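Local atomic coordinates of CurD (Moorea producens 3L, PDB entry 5KP7), a protein that probably acts as a hydroxymethylglutaryl-CoA synthase-like acyltransferase of the thiolase superfamily and binds 4'-phosphopantetheine. Residues S69-A83 with K161-L173. The protein carries 3 engineered substitutions. Numbering follows the deposited sequence.
Sequences SLPYEDPVSYAVNAA and KALVIATDISRFL
Glu73 O is gripped by both terminal nitrogens of Arg171, which meet this one carbonyl oxygen end-on. NH2 of Arg171 lies 2.8 Å from Glu73 O, in the carbonyl plane and on a lone pair. NH1, at 3.0 Å from the same oxygen, is tilted from that plane. NH1 also makes a weak bond to Leu70 O and a sounder one to a water that in turn donates to Ser69 O. A bend at chi3 (-63°) turns the guanidinium edge-on to the type I turn Leu70-Glu73, and a leucine in place of Arg171 would probably leave Glu73 O without these two donors and the turn less firmly tied to 161-173. Next along the chain, Ser77 N donates to Asp74 OD1 and Asp74 N to Ser77 OG, a capping box that starts helix 75-89; Asp74 OD2 has a salt bridge to Arg438 and a hydrogen bond to Tyr440.

The helix packs on strand 161-168, which lies in the mixed sheet of this thiolase-like fold between 98-104 (parallel to it) and 195-202 (antiparallel); over the short segments the axes run at 140°. With OG1 anti to the backbone N, the Thr167 hydroxyl is brought to the first turn of the helix, where OG1 donates to Pro75 O at 2.8 Å, in the carbonyl plane; that oxygen also accepts the helical bond from Ala79 N. Farther along the helix, Ile165 straddles two alanines, CG2 lying 3.6 Å from Ala79 CB and CD1 against Ala83 CB. At the other end, Ile169 places CG1 over the Tyr78 ring in a CH-pi contact, 11° off the normal, while Ile169 CD1 touches Tyr78 CD1 (3.6 Å) and, more loosely, Pro75 CD.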
ATOM      1  N   SER A  69      14.289  -2.749   5.010  1.00 26.26           N
ATOM      2  CA  SER A  69      15.075  -3.905   4.483  1.00 26.07           C
ATOM      3  C   SER A  69      16.559  -3.730   4.827  1.00 27.15           C
ATOM      4  O   SER A  69      17.142  -2.647   4.563  1.00 27.18           O
ATOM      5  CB  SER A  69      14.954  -3.943   2.994  1.00 25.96           C
ATOM      6  OG  SER A  69      15.608  -5.060   2.393  1.00 26.79           O
ATOM      7  N   LEU A  70      17.184  -4.806   5.321  1.00 26.15           N
ATOM      8  CA  LEU A  70      18.646  -4.835   5.500  1.00 26.18           C
ATOM      9  C   LEU A  70      19.348  -5.008   4.158  1.00 24.78           C
ATOM     10  O   LEU A  70      18.736  -5.415   3.186  1.00 23.31           O
ATOM     11  CB  LEU A  70      19.031  -5.976   6.446  1.00 27.26           C
ATOM     12  CG  LEU A  70      18.824  -5.821   7.953  1.00 28.94           C
ATOM     13  CD1 LEU A  70      19.904  -4.896   8.511  1.00 29.69           C
ATOM     14  CD2 LEU A  70      17.472  -5.286   8.324  1.00 28.96           C
ATOM     15  N   PRO A  71      20.670  -4.719   4.095  1.00 24.32           N
ATOM     16  CA  PRO A  71      21.402  -4.912   2.816  1.00 23.85           C
ATOM     17  C   PRO A  71      21.433  -6.359   2.321  1.00 23.02           C
ATOM     18  O   PRO A  71      21.463  -6.604   1.114  1.00 22.44           O
ATOM     19  CB  PRO A  71      22.799  -4.337   3.112  1.00 24.72           C
ATOM     20  CG  PRO A  71      22.548  -3.354   4.200  1.00 25.43           C
ATOM     21  CD  PRO A  71      21.474  -3.955   5.083  1.00 25.46           C
ATOM     22  N   TYR A  72      21.278  -7.298   3.258  1.00 22.64           N
ATOM     23  CA  TYR A  72      21.216  -8.704   2.940  1.00 22.62           C
ATOM     24  C   TYR A  72      19.780  -9.193   2.802  1.00 21.81           C
ATOM     25  O   TYR A  72      19.483 -10.371   3.040  1.00 21.49           O
ATOM     26  CB  TYR A  72      22.036  -9.515   3.962  1.00 23.32           C
ATOM     27  CG  TYR A  72      21.761  -9.192   5.412  1.00 23.83           C
ATOM     28  CD1 TYR A  72      20.596  -9.653   6.050  1.00 23.83           C
ATOM     29  CD2 TYR A  72      22.629  -8.378   6.156  1.00 24.35           C
ATOM     30  CE1 TYR A  72      20.354  -9.351   7.387  1.00 24.66           C
ATOM     31  CE2 TYR A  72      22.371  -8.076   7.480  1.00 25.22           C
ATOM     32  CZ  TYR A  72      21.242  -8.564   8.082  1.00 25.30           C
ATOM     33  OH  TYR A  72      21.021  -8.262   9.406  1.00 26.66           O
ATOM     34  N   GLU A  73      18.874  -8.295   2.393  1.00 21.27           N
ATOM     35  CA  GLU A  73      17.537  -8.677   1.990  1.00 21.28           C
ATOM     36  C   GLU A  73      17.215  -7.929   0.712  1.00 20.93           C
ATOM     37  O   GLU A  73      17.790  -6.855   0.425  1.00 21.10           O
ATOM     38  CB  GLU A  73      16.517  -8.301   3.062  1.00 21.97           C
ATOM     39  CG  GLU A  73      16.764  -8.958   4.418  1.00 23.07           C
ATOM     40  CD  GLU A  73      15.675  -8.579   5.386  1.00 23.87           C
ATOM     41  OE1 GLU A  73      15.737  -7.432   5.917  1.00 24.28           O
ATOM     42  OE2 GLU A  73      14.725  -9.410   5.598  1.00 24.31           O
ATOM     43  N   ASP A  74      16.320  -8.520  -0.070  1.00 20.16           N
ATOM     44  CA  ASP A  74      15.853  -7.891  -1.286  1.00 19.57           C
ATOM     45  C   ASP A  74      14.401  -8.336  -1.529  1.00 19.09           C
ATOM     46  O   ASP A  74      13.824  -9.046  -0.698  1.00 19.32           O
ATOM     47  CB  ASP A  74      16.861  -8.159  -2.424  1.00 19.70           C
ATOM     48  CG  ASP A  74      16.813  -9.566  -2.965  1.00 19.67           C
ATOM     49  OD1 ASP A  74      15.925 -10.336  -2.546  1.00 19.47           O
ATOM     50  OD2 ASP A  74      17.663  -9.883  -3.834  1.00 20.21           O
ATOM     51  N   PRO A  75      13.776  -7.920  -2.637  1.00 18.84           N
ATOM     52  CA  PRO A  75      12.388  -8.309  -2.828  1.00 18.69           C
ATOM     53  C   PRO A  75      12.175  -9.801  -2.993  1.00 18.91           C
ATOM     54  O   PRO A  75      11.122 -10.289  -2.655  1.00 19.30           O
ATOM     55  CB  PRO A  75      11.958  -7.511  -4.064  1.00 18.66           C
ATOM     56  CG  PRO A  75      12.841  -6.322  -4.033  1.00 18.58           C
ATOM     57  CD  PRO A  75      14.173  -6.836  -3.560  1.00 18.89           C
ATOM     58  N   VAL A  76      13.175 -10.531  -3.486  1.00 19.01           N
ATOM     59  CA  VAL A  76      13.098 -11.990  -3.571  1.00 19.40           C
ATOM     60  C   VAL A  76      13.061 -12.607  -2.182  1.00 19.38           C
ATOM     61  O   VAL A  76      12.225 -13.449  -1.887  1.00 19.79           O
ATOM     62  CB  VAL A  76      14.291 -12.576  -4.390  1.00 19.72           C
ATOM     63  CG1 VAL A  76      14.313 -14.099  -4.331  1.00 20.35           C
ATOM     64  CG2 VAL A  76      14.233 -12.099  -5.843  1.00 19.73           C
ATOM     65  N   SER A  77      14.008 -12.237  -1.322  1.00 19.25           N
ATOM     66  CA  SER A  77      14.048 -12.793   0.011  1.00 19.65           C
ATOM     67  C   SER A  77      12.793 -12.421   0.808  1.00 19.38           C
ATOM     68  O   SER A  77      12.242 -13.278   1.503  1.00 19.46           O
ATOM     69  CB  SER A  77      15.358 -12.437   0.735  1.00 20.06           C
ATOM     70  OG  SER A  77      15.424 -11.111   1.183  1.00 19.97           O
ATOM     71  N   TYR A  78      12.295 -11.190   0.635  1.00 18.89           N
ATOM     72  CA  TYR A  78      11.048 -10.797   1.269  1.00 19.25           C
ATOM     73  C   TYR A  78       9.910 -11.714   0.779  1.00 19.13           C
ATOM     74  O   TYR A  78       9.097 -12.190   1.588  1.00 19.46           O
ATOM     75  CB  TYR A  78      10.736  -9.323   0.962  1.00 19.03           C
ATOM     76  CG  TYR A  78      11.131  -8.363   2.044  1.00 19.56           C
ATOM     77  CD1 TYR A  78      12.468  -8.142   2.368  1.00 20.00           C
ATOM     78  CD2 TYR A  78      10.167  -7.652   2.764  1.00 19.97           C
ATOM     79  CE1 TYR A  78      12.818  -7.242   3.379  1.00 20.56           C
ATOM     80  CE2 TYR A  78      10.519  -6.768   3.759  1.00 20.76           C
ATOM     81  CZ  TYR A  78      11.827  -6.535   4.046  1.00 20.92           C
ATOM     82  OH  TYR A  78      12.117  -5.647   5.079  1.00 22.11           O
ATOM     83  N   ALA A  79       9.836 -11.909  -0.535  1.00 18.93           N
ATOM     84  CA  ALA A  79       8.804 -12.739  -1.140  1.00 19.07           C
ATOM     85  C   ALA A  79       8.823 -14.175  -0.658  1.00 19.74           C
ATOM     86  O   ALA A  79       7.771 -14.758  -0.343  1.00 20.10           O
ATOM     87  CB  ALA A  79       8.908 -12.707  -2.657  1.00 19.04           C
ATOM     88  N   VAL A  80      10.018 -14.782  -0.623  1.00 19.88           N
ATOM     89  CA  VAL A  80      10.152 -16.145  -0.158  1.00 20.49           C
ATOM     90  C   VAL A  80       9.737 -16.266   1.317  1.00 20.94           C
ATOM     91  O   VAL A  80       9.049 -17.209   1.694  1.00 21.58           O
ATOM     92  CB  VAL A  80      11.575 -16.693  -0.429  1.00 20.67           C
ATOM     93  CG1 VAL A  80      11.783 -18.042   0.272  1.00 21.57           C
ATOM     94  CG2 VAL A  80      11.833 -16.793  -1.935  1.00 20.63           C
ATOM     95  N   ASN A  81      10.157 -15.320   2.159  1.00 20.95           N
ATOM     96  CA  ASN A  81       9.754 -15.332   3.549  1.00 21.37           C
ATOM     97  C   ASN A  81       8.242 -15.174   3.743  1.00 21.49           C
ATOM     98  O   ASN A  81       7.668 -15.788   4.670  1.00 22.46           O
ATOM     99  CB  ASN A  81      10.560 -14.302   4.332  1.00 21.55           C
ATOM    100  CG  ASN A  81      12.014 -14.714   4.488  1.00 22.02           C
ATOM    101  OD1 ASN A  81      12.314 -15.878   4.703  1.00 22.50           O
ATOM    102  ND2 ASN A  81      12.915 -13.756   4.421  1.00 22.33           N
ATOM    103  N   ALA A  82       7.590 -14.395   2.863  1.00 20.96           N
ATOM    104  CA  ALA A  82       6.138 -14.264   2.914  1.00 21.15           C
ATOM    105  C   ALA A  82       5.438 -15.564   2.494  1.00 22.08           C
ATOM    106  O   ALA A  82       4.433 -15.966   3.110  1.00 22.84           O
ATOM    107  CB  ALA A  82       5.691 -13.109   2.051  1.00 20.57           C
ATOM    108  N   ALA A  83       5.958 -16.253   1.480  1.00 21.89           N
ATOM    109  CA  ALA A  83       5.313 -17.440   0.944  1.00 22.66           C
ATOM    110  C   ALA A  83       5.638 -18.760   1.664  1.00 23.74           C
ATOM    111  O   ALA A  83       4.882 -19.710   1.556  1.00 24.15           O
ATOM    112  CB  ALA A  83       5.641 -17.577  -0.536  1.00 22.33           C
ATOM    113  N   LYS A 161      -3.458 -24.311  -8.890  1.00 25.66           N
ATOM    114  CA  LYS A 161      -3.432 -23.160  -7.999  1.00 25.11           C
ATOM    115  C   LYS A 161      -2.470 -22.128  -8.556  1.00 24.37           C
ATOM    116  O   LYS A 161      -1.596 -22.444  -9.386  1.00 23.97           O
ATOM    117  CB  LYS A 161      -2.957 -23.589  -6.612  1.00 25.35           C
ATOM    118  CG  LYS A 161      -3.835 -24.678  -5.958  1.00 26.31           C
ATOM    119  CD  LYS A 161      -3.355 -24.988  -4.543  1.00 26.76           C
ATOM    120  CE  LYS A 161      -4.007 -26.251  -3.961  1.00 27.94           C
ATOM    121  NZ  LYS A 161      -5.481 -26.169  -3.753  1.00 28.20           N
ATOM    122  N   ALA A 162      -2.598 -20.904  -8.081  1.00 23.75           N
ATOM    123  CA  ALA A 162      -1.658 -19.845  -8.429  1.00 22.89           C
ATOM    124  C   ALA A 162      -1.093 -19.262  -7.167  1.00 22.58           C
ATOM    125  O   ALA A 162      -1.802 -19.136  -6.165  1.00 22.97           O
ATOM    126  CB  ALA A 162      -2.331 -18.747  -9.278  1.00 22.93           C
ATOM    127  N   LEU A 163       0.168 -18.854  -7.211  1.00 21.76           N
ATOM    128  CA  LEU A 163       0.785 -18.165  -6.094  1.00 21.59           C
ATOM    129  C   LEU A 163       1.102 -16.740  -6.539  1.00 20.65           C
ATOM    130  O   LEU A 163       1.855 -16.550  -7.495  1.00 19.88           O
ATOM    131  CB  LEU A 163       2.067 -18.883  -5.667  1.00 21.91           C
ATOM    132  CG  LEU A 163       2.865 -18.333  -4.496  1.00 22.23           C
ATOM    133  CD1 LEU A 163       2.070 -18.417  -3.213  1.00 22.99           C
ATOM    134  CD2 LEU A 163       4.202 -19.074  -4.373  1.00 22.66           C
ATOM    135  N   VAL A 164       0.507 -15.771  -5.859  1.00 20.14           N
ATOM    136  CA  VAL A 164       0.689 -14.357  -6.189  1.00 20.12           C
ATOM    137  C   VAL A 164       1.405 -13.717  -5.015  1.00 19.90           C
ATOM    138  O   VAL A 164       0.911 -13.790  -3.879  1.00 20.38           O
ATOM    139  CB  VAL A 164      -0.666 -13.652  -6.419  1.00 20.35           C
ATOM    140  CG1 VAL A 164      -0.444 -12.165  -6.676  1.00 20.20           C
ATOM    141  CG2 VAL A 164      -1.438 -14.299  -7.571  1.00 21.23           C
ATOM    142  N   ILE A 165       2.573 -13.122  -5.263  1.00 19.24           N
ATOM    143  CA  ILE A 165       3.325 -12.493  -4.181  1.00 19.16           C
ATOM    144  C   ILE A 165       3.608 -11.066  -4.553  1.00 18.80           C
ATOM    145  O   ILE A 165       4.275 -10.782  -5.557  1.00 18.27           O
ATOM    146  CB  ILE A 165       4.660 -13.195  -3.839  1.00 19.66           C
ATOM    147  CG1 ILE A 165       4.466 -14.703  -3.677  1.00 20.24           C
ATOM    148  CG2 ILE A 165       5.270 -12.584  -2.579  1.00 19.87           C
ATOM    149  CD1 ILE A 165       5.774 -15.464  -3.570  1.00 21.04           C
ATOM    150  N   ALA A 166       3.082 -10.152  -3.743  1.00 18.60           N
ATOM    151  CA  ALA A 166       3.365  -8.733  -3.866  1.00 18.49           C
ATOM    152  C   ALA A 166       4.524  -8.433  -2.911  1.00 18.56           C
ATOM    153  O   ALA A 166       4.452  -8.742  -1.717  1.00 18.37           O
ATOM    154  CB  ALA A 166       2.147  -7.875  -3.527  1.00 18.71           C
ATOM    155  N   THR A 167       5.612  -7.919  -3.458  1.00 18.72           N
ATOM    156  CA  THR A 167       6.840  -7.670  -2.697  1.00 18.87           C
ATOM    157  C   THR A 167       7.474  -6.368  -3.109  1.00 19.10           C
ATOM    158  O   THR A 167       7.604  -6.095  -4.309  1.00 18.82           O
ATOM    159  CB  THR A 167       7.852  -8.846  -2.844  1.00 19.37           C
ATOM    160  OG1 THR A 167       8.995  -8.562  -2.067  1.00 19.33           O
ATOM    161  CG2 THR A 167       8.235  -9.085  -4.295  1.00 19.20           C
ATOM    162  N   ASP A 168       7.836  -5.533  -2.140  1.00 19.41           N
ATOM    163  CA  ASP A 168       8.468  -4.236  -2.432  1.00 20.12           C
ATOM    164  C   ASP A 168       9.343  -3.792  -1.251  1.00 21.26           C
ATOM    165  O   ASP A 168       9.021  -4.085  -0.092  1.00 21.20           O
ATOM    166  CB  ASP A 168       7.425  -3.159  -2.780  1.00 20.21           C
ATOM    167  CG  ASP A 168       6.997  -3.184  -4.258  1.00 20.36           C
ATOM    168  OD1 ASP A 168       7.853  -3.045  -5.144  1.00 19.82           O
ATOM    169  OD2 ASP A 168       5.789  -3.330  -4.518  1.00 21.40           O
ATOM    170  N   ILE A 169      10.454  -3.128  -1.574  1.00 21.93           N
ATOM    171  CA  ILE A 169      11.332  -2.520  -0.582  1.00 24.36           C
ATOM    172  C   ILE A 169      11.563  -1.093  -0.999  1.00 25.34           C
ATOM    173  O   ILE A 169      11.376  -0.747  -2.151  1.00 26.31           O
ATOM    174  CB  ILE A 169      12.655  -3.279  -0.501  1.00 25.34           C
ATOM    175  CG1 ILE A 169      12.342  -4.682   0.020  1.00 26.05           C
ATOM    176  CG2 ILE A 169      13.684  -2.561   0.361  1.00 28.22           C
ATOM    177  CD1 ILE A 169      13.503  -5.549   0.078  1.00 29.05           C
ATOM    178  N   SER A 170      11.996  -0.269  -0.069  1.00 27.33           N
ATOM    179  CA  SER A 170      12.335   1.145  -0.377  1.00 29.26           C
ATOM    180  C   SER A 170      13.810   1.360  -0.120  1.00 31.51           C
ATOM    181  O   SER A 170      14.192   1.768   0.968  1.00 35.62           O
ATOM    182  CB  SER A 170      11.492   2.052   0.524  1.00 29.31           C
ATOM    183  OG  SER A 170      10.116   1.858   0.227  1.00 28.82           O
ATOM    184  N   ARG A 171      14.645   1.055  -1.102  1.00 33.14           N
ATOM    185  CA  ARG A 171      16.102   1.121  -0.896  1.00 35.28           C
ATOM    186  C   ARG A 171      16.668   2.473  -1.293  1.00 37.85           C
ATOM    187  O   ARG A 171      17.385   2.600  -2.289  1.00 39.81           O
ATOM    188  CB  ARG A 171      16.842  -0.054  -1.554  1.00 35.17           C
ATOM    189  CG  ARG A 171      17.905  -0.547  -0.570  1.00 36.15           C
ATOM    190  CD  ARG A 171      18.927  -1.426  -1.111  1.00 35.33           C
ATOM    191  NE  ARG A 171      18.474  -2.700  -1.637  1.00 32.71           N
ATOM    192  CZ  ARG A 171      18.323  -3.829  -0.953  1.00 32.35           C
ATOM    193  NH1 ARG A 171      18.416  -3.886   0.395  1.00 31.47           N
ATOM    194  NH2 ARG A 171      18.012  -4.928  -1.649  1.00 31.99           N
ATOM    195  N   PHE A 172      16.365   3.468  -0.461  1.00 40.33           N
ATOM    196  CA  PHE A 172      16.928   4.811  -0.574  1.00 43.62           C
ATOM    197  C   PHE A 172      18.432   4.838  -0.335  1.00 43.20           C
ATOM    198  O   PHE A 172      18.912   4.212   0.616  1.00 45.43           O
ATOM    199  CB  PHE A 172      16.285   5.742   0.448  1.00 45.55           C
ATOM    200  CG  PHE A 172      14.795   5.814   0.338  1.00 47.63           C
ATOM    201  CD1 PHE A 172      14.185   5.981  -0.910  1.00 48.05           C
ATOM    202  CD2 PHE A 172      13.993   5.688   1.478  1.00 49.00           C
ATOM    203  CE1 PHE A 172      12.805   6.031  -1.025  1.00 48.81           C
ATOM    204  CE2 PHE A 172      12.608   5.762   1.361  1.00 49.12           C
ATOM    205  CZ  PHE A 172      12.023   5.938   0.109  1.00 48.58           C
ATOM    206  N   LEU A 173      19.153   5.556  -1.200  1.00 42.06           N
ATOM    207  CA  LEU A 173      20.624   5.632  -1.168  1.00 42.37           C
ATOM    208  C   LEU A 173      21.065   7.083  -0.886  1.00 44.24           C
ATOM    209  O   LEU A 173      20.448   8.024  -1.389  1.00 44.16           O
ATOM    210  CB  LEU A 173      21.197   5.150  -2.506  1.00 41.66           C
ATOM    211  CG  LEU A 173      20.744   3.754  -2.980  1.00 40.53           C
ATOM    212  CD1 LEU A 173      21.492   3.342  -4.247  1.00 41.01           C
ATOM    213  CD2 LEU A 173      20.938   2.703  -1.885  1.00 41.14           C
TER
HETATM  214  O   HOH W   1      13.296  -0.689   2.864  1.00 29.69           O
HETATM  215  O   HOH W   2      19.268  -2.099   2.597  1.00 30.61           O
HETATM  216  O   HOH W   3      16.120  -0.472   2.657  1.00 37.65           O